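Long-range contacts in FeeM (Uncultured bacterium, PDB 2G0B), which is an N-acyl amino acid synthase that probably transfers a long-chain acyl group from an acyl carrier protein to the amino group of tyrosine: residues D37-T42 with Y165-A170; G73-S78 with L94-Q99; I141-K146 with I173-Y178. All coordinates share one frame; numbering follows the deposited sequence.

Overall arrangement
Following the chain from its N terminus, 37-42, the start of helix 38-44 with its N-cap, comes first, and contact 1 stays open until the hairpin loop 165-170 returns to it. Inside that long loop, contact 2 opens at 73-78 and closes at 94-99, one helix later, so it is nested in contact 1. Contact 3 opens at 141-146, still within the loop of contact 1, but closes only at 173-178, so these two cross; contacts 2 and 3 follow in series. Contacts 2 and 3 meet through the neighbouring parallel strands 94-102 and 138-143, contact 1 ties its helix start to the turn between strands 157-165 and 170-178, and all three border the bound N-dodecanoyl-L-tyrosine.

Contact 1: residues D37-T42 with Y165-A170; sequences DESFAT and YGTVNA. With NLT (N-dodecanoyl-L-tyrosine), chain I.
With Thr167 OG1 beside its own backbone N, a chi1 of -52° turns the methyl CG2 anti to that nitrogen, where it meets Phe40, whose ring is carried away from its carbonyl carbon by a chi1 of -86°. The contact joins the N terminus of helix 38-44 to the turn of the hairpin formed by strands 157-165 and 170-178, a turn closed by a G1 beta bulge in which Asn169 and Ala170 both face Tyr165. Thr167 CG2 is the hub: it lies 3.6 Å from Phe40 CE1 and 3.7 Å from Asp37 CB, with Ser39 OG close by. Asp37 is the N-cap of the helix. Asp37 OD1 accepts from Ser39 N at 3.0 Å, on the anti side of the carboxylate, and weakly from Ser39 OG, which should limit the rotation of the acid beside the threonine methyl. Val168 meets the edge of the Phe40 ring near its plane, with Val168 CG2 4.2 Å from Phe40 CE1. The side chains of Phe40 and Tyr165 come from opposite directions, and Tyr165 OH, weakly hydrogen-bonded to Pro75 O, approaches the phenyl ring. Phe40, Tyr165 and Val168 also border the product, as does Ala170. The product's carboxylate O2 lies over one face of the Phe40 ring, the edge of the Tyr165 ring points at the product's own ring, and Ala170 CB reaches its phenol oxygen. From the hairpin turn, Val168 CG1 packs 3.5 Å from CE2 of the product's tyrosyl ring.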
loop_
_atom_site.group_PDB
_atom_site.type_symbol
_atom_site.label_atom_id
_atom_site.label_comp_id
_atom_site.label_asym_id
_atom_site.label_seq_id
_atom_site.Cartn_x
_atom_site.Cartn_y
_atom_site.Cartn_z
ATOM N N ASP A 37 -7.617 13.339 -2.856
ATOM C CA ASP A 37 -9.029 13.216 -2.561
ATOM C C ASP A 37 -9.211 12.978 -1.078
ATOM O O ASP A 37 -8.422 12.243 -0.453
ATOM C CB ASP A 37 -9.600 12.036 -3.338
ATOM C CG ASP A 37 -11.103 12.080 -3.456
ATOM O OD1 ASP A 37 -11.785 12.120 -2.408
ATOM O OD2 ASP A 37 -11.695 12.049 -4.561
ATOM N N GLU A 38 -10.276 13.556 -0.519
ATOM C CA GLU A 38 -10.534 13.476 0.925
ATOM C C GLU A 38 -11.099 12.120 1.372
ATOM O O GLU A 38 -11.186 11.846 2.574
ATOM C CB GLU A 38 -11.442 14.620 1.376
ATOM C CG GLU A 38 -10.679 15.860 1.839
ATOM C CD GLU A 38 -11.598 17.027 2.214
ATOM O OE1 GLU A 38 -12.676 17.183 1.579
ATOM O OE2 GLU A 38 -11.234 17.797 3.141
ATOM N N SER A 39 -11.452 11.272 0.402
ATOM C CA SER A 39 -11.976 9.936 0.678
ATOM C C SER A 39 -10.933 9.025 1.323
ATOM O O SER A 39 -11.272 8.177 2.150
ATOM C CB SER A 39 -12.487 9.295 -0.603
ATOM O OG SER A 39 -11.432 9.120 -1.528
ATOM N N PHE A 40 -9.667 9.201 0.934
ATOM C CA PHE A 40 -8.579 8.373 1.441
ATOM C C PHE A 40 -8.320 8.649 2.913
ATOM O O PHE A 40 -8.092 7.727 3.688
ATOM C CB PHE A 40 -7.305 8.609 0.638
ATOM C CG PHE A 40 -7.194 7.760 -0.593
ATOM C CD1 PHE A 40 -7.120 8.348 -1.849
ATOM C CD2 PHE A 40 -7.130 6.371 -0.498
ATOM C CE1 PHE A 40 -6.994 7.566 -2.992
ATOM C CE2 PHE A 40 -7.016 5.586 -1.639
ATOM C CZ PHE A 40 -6.948 6.185 -2.887
ATOM N N ALA A 41 -8.367 9.926 3.291
ATOM C CA ALA A 41 -8.206 10.327 4.680
ATOM C C ALA A 41 -9.350 9.788 5.547
ATOM O O ALA A 41 -9.124 9.359 6.673
ATOM C CB ALA A 41 -8.116 11.842 4.784
ATOM N N THR A 42 -10.569 9.794 4.991
ATOM C CA THR A 42 -11.761 9.258 5.666
ATOM C C THR A 42 -11.584 7.797 6.034
ATOM O O THR A 42 -11.767 7.413 7.199
ATOM C CB THR A 42 -13.005 9.409 4.779
ATOM O OG1 THR A 42 -13.236 10.793 4.514
ATOM C CG2 THR A 42 -14.261 8.982 5.539
ATOM N N TYR A 165 -8.358 5.903 -12.858
ATOM C CA TYR A 165 -8.762 5.998 -11.465
ATOM C C TYR A 165 -9.133 7.446 -11.185
ATOM O O TYR A 165 -8.258 8.292 -11.021
ATOM C CB TYR A 165 -7.614 5.536 -10.561
ATOM C CG TYR A 165 -7.990 5.162 -9.131
ATOM C CD1 TYR A 165 -9.319 5.159 -8.698
ATOM C CD2 TYR A 165 -6.995 4.804 -8.204
ATOM C CE1 TYR A 165 -9.648 4.804 -7.386
ATOM C CE2 TYR A 165 -7.316 4.456 -6.898
ATOM C CZ TYR A 165 -8.637 4.463 -6.494
ATOM O OH TYR A 165 -8.948 4.120 -5.206
ATOM N N GLY A 166 -10.440 7.725 -11.159
ATOM C CA GLY A 166 -10.960 9.080 -11.002
ATOM C C GLY A 166 -10.530 9.766 -9.719
ATOM O O GLY A 166 -10.212 10.963 -9.726
ATOM N N THR A 167 -10.513 8.999 -8.623
ATOM C CA THR A 167 -10.058 9.465 -7.313
ATOM C C THR A 167 -8.702 10.165 -7.401
ATOM O O THR A 167 -8.511 11.256 -6.847
ATOM C CB THR A 167 -9.945 8.269 -6.345
ATOM O OG1 THR A 167 -11.166 7.526 -6.357
ATOM C CG2 THR A 167 -9.844 8.736 -4.919
ATOM N N VAL A 168 -7.784 9.549 -8.137
ATOM C CA VAL A 168 -6.418 10.027 -8.229
ATOM C C VAL A 168 -6.152 10.841 -9.513
ATOM O O VAL A 168 -5.146 11.559 -9.596
ATOM C CB VAL A 168 -5.436 8.844 -8.132
ATOM C CG1 VAL A 168 -4.063 9.328 -7.999
ATOM C CG2 VAL A 168 -5.767 7.991 -6.935
ATOM N N ASN A 169 -7.097 10.785 -10.463
ATOM C CA ASN A 169 -6.905 11.304 -11.831
ATOM C C ASN A 169 -5.584 10.840 -12.445
ATOM O O ASN A 169 -4.740 11.649 -12.851
ATOM C CB ASN A 169 -7.074 12.833 -11.921
ATOM C CG ASN A 169 -7.556 13.289 -13.308
ATOM O OD1 ASN A 169 -8.723 13.105 -13.668
ATOM N ND2 ASN A 169 -6.649 13.865 -14.092
ATOM N N ALA A 170 -5.411 9.521 -12.462
ATOM C CA ALA A 170 -4.232 8.878 -13.009
ATOM C C ALA A 170 -4.617 7.446 -13.421
ATOM O O ALA A 170 -5.624 6.917 -12.933
ATOM C CB ALA A 170 -3.129 8.868 -11.979
HETATM N N NLT I . -1.766 3.230 -4.760
HETATM C C1 NLT I . -0.729 2.850 -4.004
HETATM O OL NLT I . -0.228 3.555 -3.135
HETATM C C2 NLT I . -0.166 1.468 -4.297
HETATM C C3 NLT I . 0.134 0.665 -3.024
HETATM C C4 NLT I . 1.173 -0.439 -3.281
HETATM C C5 NLT I . 1.490 -1.221 -2.002
HETATM C C6 NLT I . 2.231 -2.531 -2.272
HETATM C C7 NLT I . 2.215 -3.451 -1.050
HETATM C C8 NLT I . 3.310 -4.507 -1.139
HETATM C C9 NLT I . 3.290 -5.496 0.036
HETATM C C10 NLT I . 3.589 -6.896 -0.499
HETATM C C11 NLT I . 3.480 -8.008 0.544
HETATM C C12 NLT I . 4.077 -9.302 -0.013
HETATM C CA NLT I . -2.385 4.556 -4.722
HETATM C CB NLT I . -3.509 4.640 -5.749
HETATM C CG NLT I . -2.993 5.077 -7.103
HETATM C CD2 NLT I . -2.351 6.299 -7.251
HETATM C CE2 NLT I . -1.882 6.691 -8.492
HETATM C CZ NLT I . -2.067 5.872 -9.587
HETATM C CE1 NLT I . -2.704 4.645 -9.445
HETATM C CD1 NLT I . -3.169 4.248 -8.202
HETATM O OH NLT I . -1.620 6.251 -10.774
HETATM C C NLT I . -2.994 4.869 -3.387
HETATM O O NLT I . -3.544 3.940 -2.759
HETATM O O2 NLT I . -2.935 6.046 -2.946
#

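Contact 2: residues G73-S78 with L94-Q99; sequences GLPMDS and LAEVVQ. With NLT (N-dodecanoyl-L-tyrosine), chain I.
The side chains of Leu74 and Glu96 run antiparallel, one alongside the other, while those of Pro75 and Met76 run aslant to the acid, so three consecutive residues wrap one buried carboxylate. The wrapping piece is a type I beta turn from Leu74 to Asp77, closed by Asp77 N on Leu74 O at 3.0 Å, that leads into helix 77-89; Glu96 lies on strand 94-102. Glu96 CG stands opposite the backbone N (chi1 162°) and the chain beyond it is extended, which carries the acid across to the turn. There Glu96 OE2 accepts the N-H of Met76 N at 2.8 Å on its syn lone pair, in a bent bond (143°). Pro75 has no N-H to offer; its CD sits 3.3 Å from Glu96 OE2. Met76 CG lies against both carboxylate oxygens, with the sulfur nearby. Toward the start of the strand Leu74 CD1 packs 4.1 Å from Glu96 CB and 4.3 Å from Leu94 CB; toward the other end Pro75 CG approaches Val98 CG2. Farther along, Gln99 N donates to a carboxylate oxygen of the product, and Val97 CG1 borders its acyl chain. Since Glu96 OE1 is hydrogen-bonded to Ser142 OG on strand 138-143, each carboxylate oxygen has its own polar partner. In this largely apolar setting the two bonds probably hold the group's rotation, and they link the turn to two neighbouring strands that both border the product.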
loop_
_atom_site.group_PDB
_atom_site.type_symbol
_atom_site.label_atom_id
_atom_site.label_comp_id
_atom_site.label_asym_id
_atom_site.label_seq_id
_atom_site.Cartn_x
_atom_site.Cartn_y
_atom_site.Cartn_z
ATOM N N GLY A 73 -16.497 -0.874 2.498
ATOM C CA GLY A 73 -15.865 -1.387 1.293
ATOM C C GLY A 73 -14.383 -1.079 1.208
ATOM O O GLY A 73 -13.700 -0.957 2.232
ATOM N N LEU A 74 -13.882 -0.977 -0.023
ATOM C CA LEU A 74 -12.493 -0.598 -0.283
ATOM C C LEU A 74 -12.479 0.567 -1.288
ATOM O O LEU A 74 -13.419 0.700 -2.077
ATOM C CB LEU A 74 -11.720 -1.797 -0.844
ATOM C CG LEU A 74 -11.639 -3.066 0.024
ATOM C CD1 LEU A 74 -10.906 -4.163 -0.700
ATOM C CD2 LEU A 74 -10.978 -2.792 1.354
ATOM N N PRO A 75 -11.457 1.441 -1.240
ATOM C CA PRO A 75 -11.328 2.529 -2.232
ATOM C C PRO A 75 -11.333 2.019 -3.665
ATOM O O PRO A 75 -11.799 2.732 -4.549
ATOM C CB PRO A 75 -9.981 3.141 -1.903
ATOM C CG PRO A 75 -9.802 2.879 -0.491
ATOM C CD PRO A 75 -10.416 1.530 -0.205
ATOM N N MET A 76 -10.854 0.786 -3.868
ATOM C CA MET A 76 -10.891 0.096 -5.164
ATOM C C MET A 76 -12.281 0.025 -5.785
ATOM O O MET A 76 -12.408 -0.001 -7.006
ATOM C CB MET A 76 -10.393 -1.329 -5.000
ATOM C CG MET A 76 -9.004 -1.561 -5.471
ATOM S SD MET A 76 -8.466 -3.161 -4.957
ATOM C CE MET A 76 -7.897 -3.773 -6.419
ATOM N N ASP A 77 -13.316 -0.020 -4.936
ATOM C CA ASP A 77 -14.703 -0.247 -5.368
ATOM C C ASP A 77 -15.211 0.710 -6.449
ATOM O O ASP A 77 -16.048 0.333 -7.268
ATOM C CB ASP A 77 -15.657 -0.214 -4.167
ATOM C CG ASP A 77 -15.469 -1.396 -3.234
ATOM O OD1 ASP A 77 -14.532 -2.192 -3.456
ATOM O OD2 ASP A 77 -16.215 -1.608 -2.249
ATOM N N SER A 78 -14.700 1.941 -6.454
ATOM C CA SER A 78 -15.130 2.939 -7.433
ATOM C C SER A 78 -14.710 2.561 -8.860
ATOM O O SER A 78 -15.308 3.019 -9.829
ATOM C CB SER A 78 -14.612 4.335 -7.058
ATOM O OG SER A 78 -13.213 4.432 -7.235
ATOM N N LEU A 94 -10.715 -9.727 2.269
ATOM C CA LEU A 94 -9.920 -8.858 1.416
ATOM C C LEU A 94 -9.409 -7.656 2.184
ATOM O O LEU A 94 -9.984 -7.258 3.199
ATOM C CB LEU A 94 -10.725 -8.387 0.200
ATOM C CG LEU A 94 -11.582 -9.403 -0.540
ATOM C CD1 LEU A 94 -12.413 -8.696 -1.585
ATOM C CD2 LEU A 94 -10.727 -10.482 -1.171
ATOM N N ALA A 95 -8.307 -7.096 1.703
ATOM C CA ALA A 95 -7.753 -5.872 2.251
ATOM C C ALA A 95 -6.989 -5.163 1.164
ATOM O O ALA A 95 -6.334 -5.799 0.341
ATOM C CB ALA A 95 -6.852 -6.172 3.421
ATOM N N GLU A 96 -7.104 -3.847 1.126
ATOM C CA GLU A 96 -6.406 -3.075 0.121
ATOM C C GLU A 96 -5.264 -2.318 0.764
ATOM O O GLU A 96 -5.452 -1.643 1.779
ATOM C CB GLU A 96 -7.364 -2.122 -0.599
ATOM C CG GLU A 96 -6.659 -1.004 -1.344
ATOM C CD GLU A 96 -7.482 -0.388 -2.474
ATOM O OE1 GLU A 96 -6.861 0.096 -3.457
ATOM O OE2 GLU A 96 -8.733 -0.353 -2.380
ATOM N N VAL A 97 -4.068 -2.474 0.203
ATOM C CA VAL A 97 -2.910 -1.711 0.645
ATOM C C VAL A 97 -2.908 -0.381 -0.090
ATOM O O VAL A 97 -2.929 -0.333 -1.329
ATOM C CB VAL A 97 -1.593 -2.458 0.399
ATOM C CG1 VAL A 97 -0.480 -1.781 1.118
ATOM C CG2 VAL A 97 -1.705 -3.888 0.862
ATOM N N VAL A 98 -2.844 0.696 0.678
ATOM C CA VAL A 98 -3.202 2.003 0.177
ATOM C C VAL A 98 -2.287 3.126 0.765
ATOM O O VAL A 98 -1.610 2.911 1.779
ATOM C CB VAL A 98 -4.709 2.226 0.483
ATOM C CG1 VAL A 98 -4.933 3.303 1.524
ATOM C CG2 VAL A 98 -5.475 2.473 -0.760
ATOM N N GLN A 99 -2.246 4.285 0.084
ATOM C CA GLN A 99 -1.505 5.488 0.543
ATOM C C GLN A 99 -0.014 5.236 0.830
ATOM O O GLN A 99 0.536 5.713 1.830
ATOM C CB GLN A 99 -2.192 6.169 1.747
ATOM C CG GLN A 99 -3.618 6.645 1.499
ATOM C CD GLN A 99 -3.705 8.054 0.905
ATOM O OE1 GLN A 99 -3.786 8.219 -0.318
ATOM N NE2 GLN A 99 -3.734 9.059 1.769
HETATM N N NLT I . -1.766 3.230 -4.760
HETATM C C1 NLT I . -0.729 2.850 -4.004
HETATM O OL NLT I . -0.228 3.555 -3.135
HETATM C C2 NLT I . -0.166 1.468 -4.297
HETATM C C3 NLT I . 0.134 0.665 -3.024
HETATM C C4 NLT I . 1.173 -0.439 -3.281
HETATM C C5 NLT I . 1.490 -1.221 -2.002
HETATM C C6 NLT I . 2.231 -2.531 -2.272
HETATM C C7 NLT I . 2.215 -3.451 -1.050
HETATM C C8 NLT I . 3.310 -4.507 -1.139
HETATM C C9 NLT I . 3.290 -5.496 0.036
HETATM C C10 NLT I . 3.589 -6.896 -0.499
HETATM C C11 NLT I . 3.480 -8.008 0.544
HETATM C C12 NLT I . 4.077 -9.302 -0.013
HETATM C CA NLT I . -2.385 4.556 -4.722
HETATM C CB NLT I . -3.509 4.640 -5.749
HETATM C CG NLT I . -2.993 5.077 -7.103
HETATM C CD2 NLT I . -2.351 6.299 -7.251
HETATM C CE2 NLT I . -1.882 6.691 -8.492
HETATM C CZ NLT I . -2.067 5.872 -9.587
HETATM C CE1 NLT I . -2.704 4.645 -9.445
HETATM C CD1 NLT I . -3.169 4.248 -8.202
HETATM O OH NLT I . -1.620 6.251 -10.774
HETATM C C NLT I . -2.994 4.869 -3.387
HETATM O O NLT I . -3.544 3.940 -2.759
HETATM O O2 NLT I . -2.935 6.046 -2.946
#

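Contact 3: residues I141-K146 with I173-Y178; sequences ISINPK and IARALY. With NLT (N-dodecanoyl-L-tyrosine), chain I.
Strands 138-143 and 170-178 run side by side as antiparallel neighbours in the central sheet, their short segments directed 145° apart. Ile141 and Arg175 form one hydrogen-bonded pair, with Ile141 N to Arg175 O at 2.7 Å and Arg175 N to Ile141 O at 2.9 Å. Ile143 and Ile173 form the next, and between them lies the non-hydrogen-bonded pair Ser142 and Ala174, whose alpha carbons each make a C-H...O contact with a carbonyl of the other strand. The side chains of both hydrogen-bonded pairs lie on one face of the sheet, where Tyr151 of helix 148-153 packs against Ile141 and Ile143. Ile143 CG1 stands between its backbone N and carbonyl carbon (chi1 41°), which brings Ile143 CD1 to the side chains of the partner strand, within 3.7 Å of Ile173 CG1 and 4.0 Å of Arg175 CD. The arginine chain then bends, and its guanidinium forms a salt bridge with Asp148 and a hydrogen bond with Phe156 O. Past the strand end, Pro145 CA meets Ile173 CD1. Segment 141-146 also receives the product: Ser142 O accepts its amide N-H almost straight, at 174°, and Asn144 ND2 donates to its phenol oxygen. Asn144 OD1 takes Lys146 N in an Asx turn, which probably steadies the amide that meets the phenol. Ile141 CG2 and Ile143 CG2 line the acyl chain. The product is bonded by Ser142 O on strand 138-143 and Gln99 N on its parallel neighbour 94-102, an arrangement consistent with the acyl site between the fourth and fifth strands of the GNAT fold.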
loop_
_atom_site.group_PDB
_atom_site.type_symbol
_atom_site.label_atom_id
_atom_site.label_comp_id
_atom_site.label_asym_id
_atom_site.label_seq_id
_atom_site.Cartn_x
_atom_site.Cartn_y
_atom_site.Cartn_z
ATOM N N ILE A 141 -4.096 -4.332 -4.569
ATOM C CA ILE A 141 -3.415 -3.055 -4.830
ATOM C C ILE A 141 -3.852 -2.434 -6.138
ATOM O O ILE A 141 -4.031 -3.130 -7.140
ATOM C CB ILE A 141 -1.832 -3.198 -4.821
ATOM C CG1 ILE A 141 -1.363 -4.349 -5.710
ATOM C CG2 ILE A 141 -1.290 -3.330 -3.401
ATOM C CD1 ILE A 141 0.103 -4.329 -6.015
ATOM N N SER A 142 -4.036 -1.123 -6.135
ATOM C CA SER A 142 -4.238 -0.406 -7.383
ATOM C C SER A 142 -3.077 0.541 -7.541
ATOM O O SER A 142 -2.870 1.430 -6.721
ATOM C CB SER A 142 -5.573 0.325 -7.399
ATOM O OG SER A 142 -5.673 1.197 -6.297
ATOM N N ILE A 143 -2.298 0.312 -8.584
ATOM C CA ILE A 143 -0.985 0.927 -8.733
ATOM C C ILE A 143 -0.831 1.657 -10.061
ATOM O O ILE A 143 -1.460 1.296 -11.066
ATOM C CB ILE A 143 0.105 -0.161 -8.629
ATOM C CG1 ILE A 143 -0.327 -1.425 -9.370
ATOM C CG2 ILE A 143 0.379 -0.497 -7.201
ATOM C CD1 ILE A 143 0.699 -1.946 -10.302
ATOM N N ASN A 144 0.020 2.673 -10.069
ATOM C CA ASN A 144 0.393 3.326 -11.302
ATOM C C ASN A 144 1.128 2.335 -12.196
ATOM O O ASN A 144 2.009 1.616 -11.716
ATOM C CB ASN A 144 1.289 4.510 -11.010
ATOM C CG ASN A 144 1.450 5.405 -12.188
ATOM O OD1 ASN A 144 2.252 5.136 -13.076
ATOM N ND2 ASN A 144 0.655 6.464 -12.239
ATOM N N PRO A 145 0.773 2.289 -13.489
ATOM C CA PRO A 145 1.370 1.339 -14.437
ATOM C C PRO A 145 2.900 1.283 -14.462
ATOM O O PRO A 145 3.443 0.329 -15.010
ATOM C CB PRO A 145 0.853 1.835 -15.786
ATOM C CG PRO A 145 -0.396 2.514 -15.479
ATOM C CD PRO A 145 -0.260 3.121 -14.138
ATOM N N LYS A 146 3.581 2.270 -13.879
ATOM C CA LYS A 146 5.048 2.295 -13.923
ATOM C C LYS A 146 5.686 1.291 -12.976
ATOM O O LYS A 146 6.809 0.834 -13.213
ATOM C CB LYS A 146 5.617 3.712 -13.716
ATOM C CG LYS A 146 5.396 4.317 -12.346
ATOM C CD LYS A 146 5.377 5.826 -12.435
ATOM C CE LYS A 146 5.380 6.470 -11.079
ATOM N NZ LYS A 146 5.938 7.850 -11.169
ATOM N N ILE A 173 -3.791 -0.121 -12.704
ATOM C CA ILE A 173 -4.181 -1.535 -12.830
ATOM C C ILE A 173 -4.366 -2.129 -11.453
ATOM O O ILE A 173 -3.743 -1.679 -10.492
ATOM C CB ILE A 173 -3.148 -2.398 -13.658
ATOM C CG1 ILE A 173 -1.756 -2.270 -13.115
ATOM C CG2 ILE A 173 -3.085 -1.962 -15.093
ATOM C CD1 ILE A 173 -0.840 -1.585 -14.118
ATOM N N ALA A 174 -5.224 -3.137 -11.353
ATOM C CA ALA A 174 -5.451 -3.820 -10.083
ATOM C C ALA A 174 -4.692 -5.120 -10.047
ATOM O O ALA A 174 -4.710 -5.885 -11.012
ATOM C CB ALA A 174 -6.914 -4.068 -9.866
ATOM N N ARG A 175 -3.984 -5.343 -8.940
ATOM C CA ARG A 175 -3.282 -6.597 -8.692
ATOM C C ARG A 175 -3.628 -7.123 -7.301
ATOM O O ARG A 175 -3.907 -6.357 -6.390
ATOM C CB ARG A 175 -1.759 -6.430 -8.825
ATOM C CG ARG A 175 -1.296 -5.726 -10.077
ATOM C CD ARG A 175 0.180 -5.891 -10.391
ATOM N NE ARG A 175 0.465 -7.216 -10.923
ATOM C CZ ARG A 175 0.680 -7.487 -12.199
ATOM N NH1 ARG A 175 0.651 -6.530 -13.098
ATOM N NH2 ARG A 175 0.923 -8.732 -12.580
ATOM N N ALA A 176 -3.614 -8.438 -7.152
ATOM C CA ALA A 176 -3.911 -9.065 -5.879
ATOM C C ALA A 176 -2.948 -10.205 -5.621
ATOM O O ALA A 176 -2.373 -10.759 -6.562
ATOM C CB ALA A 176 -5.329 -9.556 -5.857
ATOM N N LEU A 177 -2.756 -10.537 -4.342
ATOM C CA LEU A 177 -1.898 -11.653 -3.943
ATOM C C LEU A 177 -2.597 -12.554 -2.915
ATOM O O LEU A 177 -3.155 -12.067 -1.919
ATOM C CB LEU A 177 -0.563 -11.138 -3.391
ATOM C CG LEU A 177 0.273 -12.076 -2.510
ATOM C CD1 LEU A 177 1.000 -13.121 -3.346
ATOM C CD2 LEU A 177 1.247 -11.287 -1.681
ATOM N N TYR A 178 -2.574 -13.866 -3.165
ATOM C CA TYR A 178 -3.109 -14.828 -2.210
ATOM C C TYR A 178 -2.115 -15.063 -1.077
ATOM O O TYR A 178 -1.158 -15.824 -1.227
ATOM C CB TYR A 178 -3.459 -16.147 -2.896
ATOM C CG TYR A 178 -4.243 -17.094 -2.012
ATOM C CD1 TYR A 178 -5.434 -16.688 -1.407
ATOM C CD2 TYR A 178 -3.789 -18.379 -1.764
ATOM C CE1 TYR A 178 -6.152 -17.545 -0.585
ATOM C CE2 TYR A 178 -4.500 -19.247 -0.944
ATOM C CZ TYR A 178 -5.683 -18.825 -0.357
ATOM O OH TYR A 178 -6.399 -19.684 0.454
HETATM N N NLT I . -1.766 3.230 -4.760
HETATM C C1 NLT I . -0.729 2.850 -4.004
HETATM O OL NLT I . -0.228 3.555 -3.135
HETATM C C2 NLT I . -0.166 1.468 -4.297
HETATM C C3 NLT I . 0.134 0.665 -3.024
HETATM C C4 NLT I . 1.173 -0.439 -3.281
HETATM C C5 NLT I . 1.490 -1.221 -2.002
HETATM C C6 NLT I . 2.231 -2.531 -2.272
HETATM C C7 NLT I . 2.215 -3.451 -1.050
HETATM C C8 NLT I . 3.310 -4.507 -1.139
HETATM C C9 NLT I . 3.290 -5.496 0.036
HETATM C C10 NLT I . 3.589 -6.896 -0.499
HETATM C C11 NLT I . 3.480 -8.008 0.544
HETATM C C12 NLT I . 4.077 -9.302 -0.013
HETATM C CA NLT I . -2.385 4.556 -4.722
HETATM C CB NLT I . -3.509 4.640 -5.749
HETATM C CG NLT I . -2.993 5.077 -7.103
HETATM C CD2 NLT I . -2.351 6.299 -7.251
HETATM C CE2 NLT I . -1.882 6.691 -8.492
HETATM C CZ NLT I . -2.067 5.872 -9.587
HETATM C CE1 NLT I . -2.704 4.645 -9.445
HETATM C CD1 NLT I . -3.169 4.248 -8.202
HETATM O OH NLT I . -1.620 6.251 -10.774
HETATM C C NLT I . -2.994 4.869 -3.387
HETATM O O NLT I . -3.544 3.940 -2.759
HETATM O O2 NLT I . -2.935 6.046 -2.946
#